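Local coordinates for L-threonine dehydrogenase (Flavobacterium frigidimaris, PDB 2YY7), which probably oxidises L-threonine at its C3 hydroxyl with NAD(+), as an epimerase-like member of the short-chain dehydrogenase/reductase superfamily, at residues A[102-106]-A[107-111]; A[154-157]-A[158-162]. All blocks are in the same frame, centred on the assembly; numbering follows the deposited sequence.

Both contacts sit at helix C-terminal ends on the same side of the chain, their centres about 11 Å apart. Contact 1 closes helix 87-106 and leads into strand 112-118. Contact 2 is the last turns of helix 142-161, which leads into strand 164-174. Both mix buried and exposed residues. Contact 1 is held by three backbone hydrogen bonds at the helix end, with aliphatic packing on the buried side; contact 2 adds tyrosine rings to regular helical bonds. The two helix ends touch each other. Leu102 CD1 lies 3.7 Å from Tyr157 CD2, and Lys106 makes a cation-pi contact with Tyr161. Contact 2 also reaches the second subunit; contact 1 does not.

Contact 1: residues A[102-106]-A[107-111]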
ATOM      1  N   LEU A 102       6.223  15.588  -1.010  1.00 10.97           N
ATOM      2  CA  LEU A 102       5.855  15.309  -2.394  1.00 11.22           C
ATOM      3  C   LEU A 102       5.058  16.478  -2.962  1.00 11.68           C
ATOM      4  O   LEU A 102       5.246  16.858  -4.120  1.00 11.85           O
ATOM      5  CB  LEU A 102       5.036  14.011  -2.496  1.00 10.16           C
ATOM      6  CG  LEU A 102       5.771  12.674  -2.325  1.00  9.38           C
ATOM      7  CD1 LEU A 102       4.764  11.527  -2.403  1.00 10.20           C
ATOM      8  CD2 LEU A 102       6.833  12.507  -3.414  1.00 10.00           C
ATOM      9  N   ASN A 103       4.170  17.045  -2.146  1.00 11.46           N
ATOM     10  CA  ASN A 103       3.359  18.185  -2.572  1.00 10.60           C
ATOM     11  C   ASN A 103       4.233  19.425  -2.794  1.00 11.12           C
ATOM     12  O   ASN A 103       3.912  20.274  -3.624  1.00 10.31           O
ATOM     13  CB  ASN A 103       2.259  18.479  -1.538  1.00 11.10           C
ATOM     14  CG  ASN A 103       1.026  17.598  -1.722  1.00 11.43           C
ATOM     15  OD1 ASN A 103       0.260  17.371  -0.780  1.00 12.15           O
ATOM     16  ND2 ASN A 103       0.819  17.115  -2.943  1.00  6.54           N
ATOM     17  N   LEU A 104       5.336  19.539  -2.058  1.00  9.70           N
ATOM     18  CA  LEU A 104       6.227  20.681  -2.249  1.00 11.22           C
ATOM     19  C   LEU A 104       6.868  20.548  -3.629  1.00 11.26           C
ATOM     20  O   LEU A 104       7.058  21.537  -4.340  1.00 12.02           O
ATOM     21  CB  LEU A 104       7.329  20.728  -1.177  1.00 10.97           C
ATOM     22  CG  LEU A 104       7.191  21.597   0.089  1.00 14.46           C
ATOM     23  CD1 LEU A 104       6.284  22.785  -0.182  1.00 16.09           C
ATOM     24  CD2 LEU A 104       6.652  20.782   1.238  1.00 17.22           C
ATOM     25  N   ALA A 105       7.195  19.315  -4.008  1.00 11.44           N
ATOM     26  CA  ALA A 105       7.800  19.058  -5.310  1.00 10.22           C
ATOM     27  C   ALA A 105       6.758  19.285  -6.405  1.00 11.23           C
ATOM     28  O   ALA A 105       7.064  19.838  -7.463  1.00 10.14           O
ATOM     29  CB  ALA A 105       8.335  17.629  -5.373  1.00  9.79           C
ATOM     30  N   LYS A 106       5.527  18.858  -6.143  1.00 10.83           N
ATOM     31  CA  LYS A 106       4.432  19.032  -7.099  1.00 12.47           C
ATOM     32  C   LYS A 106       4.209  20.523  -7.374  1.00 14.06           C
ATOM     33  O   LYS A 106       3.931  20.927  -8.507  1.00 14.63           O
ATOM     34  CB  LYS A 106       3.153  18.399  -6.533  1.00 12.01           C
ATOM     35  CG  LYS A 106       1.899  18.541  -7.391  1.00 11.29           C
ATOM     36  CD  LYS A 106       0.760  17.712  -6.802  1.00 12.79           C
ATOM     37  CE  LYS A 106      -0.556  17.921  -7.545  1.00 16.85           C
ATOM     38  NZ  LYS A 106      -1.139  19.264  -7.275  1.00 19.36           N
ATOM     39  N   ALA A 107       4.343  21.340  -6.332  1.00 14.68           N
ATOM     40  CA  ALA A 107       4.150  22.782  -6.446  1.00 16.20           C
ATOM     41  C   ALA A 107       5.382  23.502  -6.999  1.00 16.75           C
ATOM     42  O   ALA A 107       5.378  24.724  -7.139  1.00 16.88           O
ATOM     43  CB  ALA A 107       3.777  23.365  -5.080  1.00 16.98           C
ATOM     44  N   LYS A 108       6.430  22.742  -7.301  1.00 16.79           N
ATOM     45  CA  LYS A 108       7.673  23.299  -7.842  1.00 18.87           C
ATOM     46  C   LYS A 108       8.438  24.154  -6.833  1.00 18.11           C
ATOM     47  O   LYS A 108       9.219  25.024  -7.218  1.00 17.65           O
ATOM     48  CB  LYS A 108       7.390  24.142  -9.091  1.00 19.48           C
ATOM     49  CG  LYS A 108       6.610  23.427 -10.188  1.00 23.37           C
ATOM     50  CD  LYS A 108       7.430  22.326 -10.831  1.00 31.50           C
ATOM     51  CE  LYS A 108       6.717  21.753 -12.047  1.00 37.27           C
ATOM     52  NZ  LYS A 108       7.533  20.703 -12.723  1.00 41.51           N
ATOM     53  N   LYS A 109       8.217  23.915  -5.545  1.00 17.42           N
ATOM     54  CA  LYS A 109       8.914  24.673  -4.511  1.00 16.58           C
ATOM     55  C   LYS A 109      10.284  24.063  -4.210  1.00 15.71           C
ATOM     56  O   LYS A 109      11.134  24.701  -3.589  1.00 15.25           O
ATOM     57  CB  LYS A 109       8.049  24.750  -3.253  1.00 17.82           C
ATOM     58  CG  LYS A 109       6.921  25.765  -3.395  1.00 20.18           C
ATOM     59  CD  LYS A 109       5.803  25.516  -2.411  1.00 26.20           C
ATOM     60  CE  LYS A 109       4.667  26.509  -2.628  1.00 29.72           C
ATOM     61  NZ  LYS A 109       3.425  26.093  -1.914  1.00 34.40           N
ATOM     62  N   ILE A 110      10.482  22.820  -4.645  1.00 14.70           N
ATOM     63  CA  ILE A 110      11.757  22.123  -4.486  1.00 13.27           C
ATOM     64  C   ILE A 110      11.974  21.364  -5.793  1.00 13.46           C
ATOM     65  O   ILE A 110      11.037  21.183  -6.571  1.00 12.03           O
ATOM     66  CB  ILE A 110      11.767  21.129  -3.289  1.00 13.70           C
ATOM     67  CG1 ILE A 110      10.755  20.009  -3.517  1.00 12.78           C
ATOM     68  CG2 ILE A 110      11.461  21.871  -1.983  1.00 12.93           C
ATOM     69  CD1 ILE A 110      10.814  18.928  -2.454  1.00 14.58           C
ATOM     70  N   LYS A 111      13.200  20.919  -6.040  1.00 13.20           N
ATOM     71  CA  LYS A 111      13.509  20.226  -7.284  1.00 14.29           C
ATOM     72  C   LYS A 111      13.657  18.711  -7.202  1.00 12.43           C
ATOM     73  O   LYS A 111      13.246  17.995  -8.113  1.00 12.06           O
ATOM     74  CB  LYS A 111      14.804  20.793  -7.888  1.00 14.02           C
ATOM     75  CG  LYS A 111      14.775  22.279  -8.204  1.00 17.18           C
ATOM     76  CD  LYS A 111      16.076  22.712  -8.872  1.00 18.07           C
ATOM     77  CE  LYS A 111      16.056  24.192  -9.223  1.00 26.14           C
ATOM     78  NZ  LYS A 111      17.313  24.631  -9.902  1.00 28.39           N
TER
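Leu104 O accepts a hydrogen bond from Lys109 N at 2.9 Å, spanning five residues. Ala105 O accepts one from Lys108 N at 3.0 Å, spanning three. One step earlier, Ala107 N is still hydrogen-bonded to Asn103 O at 2.9 Å in the ordinary helical way. Lys108, with positive phi (68°), and Lys109 after it each send a backbone N-H back into the last turn. This is a Schellman motif, and it ends helix 87-106. The chain then turns into strand 112-118 of the Rossmann-type domain. On the buried side of the turn, Ile110 folds back on the helix. Its CG1 lies between the backbone N and the carbonyl carbon (chi1 64°), which brings that branch 3.6 Å from Ala105 CA. From there CG1 and CD1 both touch Ala105 CB. Ile110 CD1 also reaches Leu104 CB at 4.1 Å. Leu104 has a second neighbour in the aliphatic part of Lys109: the two side chains cross obliquely, and Leu104 CD1 meets Lys109 CD at 3.6 Å. The Lys109 chain runs on extended beyond CG to a salt bridge between NZ and Glu61. Leu104 packs on Ile60 and Ile110 on Val64, both of helix 57-66, while Ala105 rests on Ile113 of the following strand. On the exposed side, Ala107 CB lies 3.4 Å from Asn103 O. Lys106 NZ is hydrogen-bonded to a polyether molecule, probably from the crystallisation liquor.

Contact 2: residues A[154-157]-A[158-162]; sequences CEYY and HNIYG
Tyr156 carries Ile160 over one face of its ring. Ile160 CG1 sits 3.6 Å from the ring centroid, 12° off the normal, in a CH-pi contact. At the ring's edge lies Tyr161 CE2, 4.1 Å from Tyr156 CE2. Tyr161 also turns an edge toward a face of Tyr157. The centroids of the Tyr157 and Tyr161 rings are 5.2 Å apart and the planes meet at 67°, a T-shaped pair. Its nearest atoms are Tyr157 CD1 and Tyr161 CD2, at 3.6 Å. Ile160 CG2 lies over a face of the Tyr161 ring, offset toward its rim. These residues form the last turns of helix 142-161, which precedes strand 164-174 in the Rossmann-type domain. Ile160 N is hydrogen-bonded to Tyr156 O at 2.7 Å, and Asn159 N to Glu155 O at 2.9 Å. The bond from Tyr161 N to Tyr157 O is more bent. Gly162 follows with positive phi, as the helix ends. Asn159 ND2 crosses at the Glu155 CG methylene, 3.4 Å away, and not at the carboxylate. That carboxylate forms a salt bridge with Arg152. With chi1 at 171° the His158 ring swings clear of Cys154 and Glu155; ND1 is hydrogen-bonded to Val163 O, and the ring stacks on His237. Tyr156 OH is hydrogen-bonded to Glu84 OE1 of the second subunit.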
ATOM      1  N   CYS A 154       5.153   7.681  -4.426  1.00  9.13           N
ATOM      2  CA  CYS A 154       6.322   8.315  -5.040  1.00 10.50           C
ATOM      3  C   CYS A 154       6.261   8.107  -6.548  1.00 10.13           C
ATOM      4  O   CYS A 154       6.495   9.033  -7.330  1.00 10.16           O
ATOM      5  CB  CYS A 154       7.623   7.709  -4.507  1.00 10.18           C
ATOM      6  SG  CYS A 154       8.055   8.242  -2.847  1.00 11.34           S
ATOM      7  N   GLU A 155       5.944   6.882  -6.951  1.00  9.90           N
ATOM      8  CA  GLU A 155       5.848   6.545  -8.364  1.00 10.74           C
ATOM      9  C   GLU A 155       4.709   7.329  -9.013  1.00 10.57           C
ATOM     10  O   GLU A 155       4.831   7.809 -10.145  1.00 10.59           O
ATOM     11  CB  GLU A 155       5.605   5.047  -8.525  1.00 10.53           C
ATOM     12  CG  GLU A 155       5.742   4.545  -9.945  1.00 14.03           C
ATOM     13  CD  GLU A 155       5.524   3.052 -10.043  1.00 20.36           C
ATOM     14  OE1 GLU A 155       4.372   2.605  -9.857  1.00 25.37           O
ATOM     15  OE2 GLU A 155       6.503   2.325 -10.297  1.00 22.88           O
ATOM     16  N   TYR A 156       3.598   7.452  -8.292  1.00 10.86           N
ATOM     17  CA  TYR A 156       2.449   8.188  -8.806  1.00 10.04           C
ATOM     18  C   TYR A 156       2.851   9.640  -9.058  1.00 10.49           C
ATOM     19  O   TYR A 156       2.642  10.166 -10.151  1.00  9.90           O
ATOM     20  CB  TYR A 156       1.289   8.160  -7.807  1.00 10.20           C
ATOM     21  CG  TYR A 156       0.008   8.736  -8.372  1.00 11.60           C
ATOM     22  CD1 TYR A 156      -0.864   7.942  -9.119  1.00  9.60           C
ATOM     23  CD2 TYR A 156      -0.316  10.084  -8.194  1.00 12.85           C
ATOM     24  CE1 TYR A 156      -2.027   8.472  -9.675  1.00 10.94           C
ATOM     25  CE2 TYR A 156      -1.482  10.625  -8.753  1.00 10.61           C
ATOM     26  CZ  TYR A 156      -2.330   9.808  -9.489  1.00 10.89           C
ATOM     27  OH  TYR A 156      -3.485  10.320 -10.036  1.00 12.05           O
ATOM     28  N   TYR A 157       3.417  10.290  -8.044  1.00  9.66           N
ATOM     29  CA  TYR A 157       3.834  11.684  -8.180  1.00 10.00           C
ATOM     30  C   TYR A 157       4.833  11.893  -9.314  1.00 10.88           C
ATOM     31  O   TYR A 157       4.827  12.937  -9.971  1.00 10.87           O
ATOM     32  CB  TYR A 157       4.418  12.202  -6.862  1.00  9.97           C
ATOM     33  CG  TYR A 157       3.380  12.796  -5.933  1.00  9.93           C
ATOM     34  CD1 TYR A 157       3.288  14.175  -5.750  1.00 10.83           C
ATOM     35  CD2 TYR A 157       2.484  11.982  -5.246  1.00 12.35           C
ATOM     36  CE1 TYR A 157       2.333  14.729  -4.908  1.00 11.15           C
ATOM     37  CE2 TYR A 157       1.521  12.525  -4.397  1.00 12.32           C
ATOM     38  CZ  TYR A 157       1.452  13.901  -4.231  1.00 12.69           C
ATOM     39  OH  TYR A 157       0.510  14.445  -3.384  1.00 12.59           O
ATOM     40  N   HIS A 158       5.701  10.914  -9.538  1.00 10.70           N
ATOM     41  CA  HIS A 158       6.667  11.024 -10.622  1.00 11.70           C
ATOM     42  C   HIS A 158       5.952  10.936 -11.966  1.00 12.45           C
ATOM     43  O   HIS A 158       6.099  11.815 -12.823  1.00 12.83           O
ATOM     44  CB  HIS A 158       7.697   9.899 -10.571  1.00 11.25           C
ATOM     45  CG  HIS A 158       8.573   9.852 -11.783  1.00 11.76           C
ATOM     46  ND1 HIS A 158       9.606  10.743 -11.985  1.00 13.40           N
ATOM     47  CD2 HIS A 158       8.520   9.079 -12.893  1.00 12.33           C
ATOM     48  CE1 HIS A 158      10.151  10.520 -13.169  1.00 13.58           C
ATOM     49  NE2 HIS A 158       9.510   9.517 -13.741  1.00 15.10           N
ATOM     50  N   ASN A 159       5.177   9.865 -12.137  1.00 12.75           N
ATOM     51  CA  ASN A 159       4.449   9.607 -13.377  1.00 14.59           C
ATOM     52  C   ASN A 159       3.357  10.603 -13.730  1.00 14.80           C
ATOM     53  O   ASN A 159       3.145  10.904 -14.902  1.00 14.55           O
ATOM     54  CB  ASN A 159       3.833   8.205 -13.351  1.00 14.46           C
ATOM     55  CG  ASN A 159       4.873   7.108 -13.420  1.00 19.25           C
ATOM     56  OD1 ASN A 159       5.922   7.277 -14.037  1.00 22.42           O
ATOM     57  ND2 ASN A 159       4.579   5.966 -12.799  1.00 20.71           N
ATOM     58  N   ILE A 160       2.659  11.110 -12.722  1.00 14.91           N
ATOM     59  CA  ILE A 160       1.574  12.044 -12.961  1.00 14.84           C
ATOM     60  C   ILE A 160       1.973  13.512 -12.857  1.00 16.02           C
ATOM     61  O   ILE A 160       1.537  14.335 -13.666  1.00 15.59           O
ATOM     62  CB  ILE A 160       0.396  11.763 -11.995  1.00 15.77           C
ATOM     63  CG1 ILE A 160      -0.062  10.311 -12.158  1.00 12.50           C
ATOM     64  CG2 ILE A 160      -0.761  12.722 -12.270  1.00 16.08           C
ATOM     65  CD1 ILE A 160      -0.438   9.936 -13.598  1.00 18.46           C
ATOM     66  N   TYR A 161       2.810  13.851 -11.884  1.00 14.90           N
ATOM     67  CA  TYR A 161       3.206  15.245 -11.727  1.00 15.81           C
ATOM     68  C   TYR A 161       4.640  15.552 -12.134  1.00 15.82           C
ATOM     69  O   TYR A 161       5.080  16.694 -12.032  1.00 16.15           O
ATOM     70  CB  TYR A 161       2.953  15.692 -10.284  1.00 15.97           C
ATOM     71  CG  TYR A 161       1.535  15.434  -9.832  1.00 16.40           C
ATOM     72  CD1 TYR A 161       0.450  15.943 -10.548  1.00 18.40           C
ATOM     73  CD2 TYR A 161       1.273  14.674  -8.694  1.00 16.46           C
ATOM     74  CE1 TYR A 161      -0.859  15.699 -10.142  1.00 18.35           C
ATOM     75  CE2 TYR A 161      -0.028  14.426  -8.279  1.00 16.05           C
ATOM     76  CZ  TYR A 161      -1.089  14.941  -9.006  1.00 17.97           C
ATOM     77  OH  TYR A 161      -2.375  14.702  -8.589  1.00 18.81           O
ATOM     78  N   GLY A 162       5.361  14.541 -12.608  1.00 15.45           N
ATOM     79  CA  GLY A 162       6.736  14.749 -13.038  1.00 14.74           C
ATOM     80  C   GLY A 162       7.727  15.033 -11.922  1.00 14.31           C
ATOM     81  O   GLY A 162       8.815  15.563 -12.166  1.00 14.42           O
TER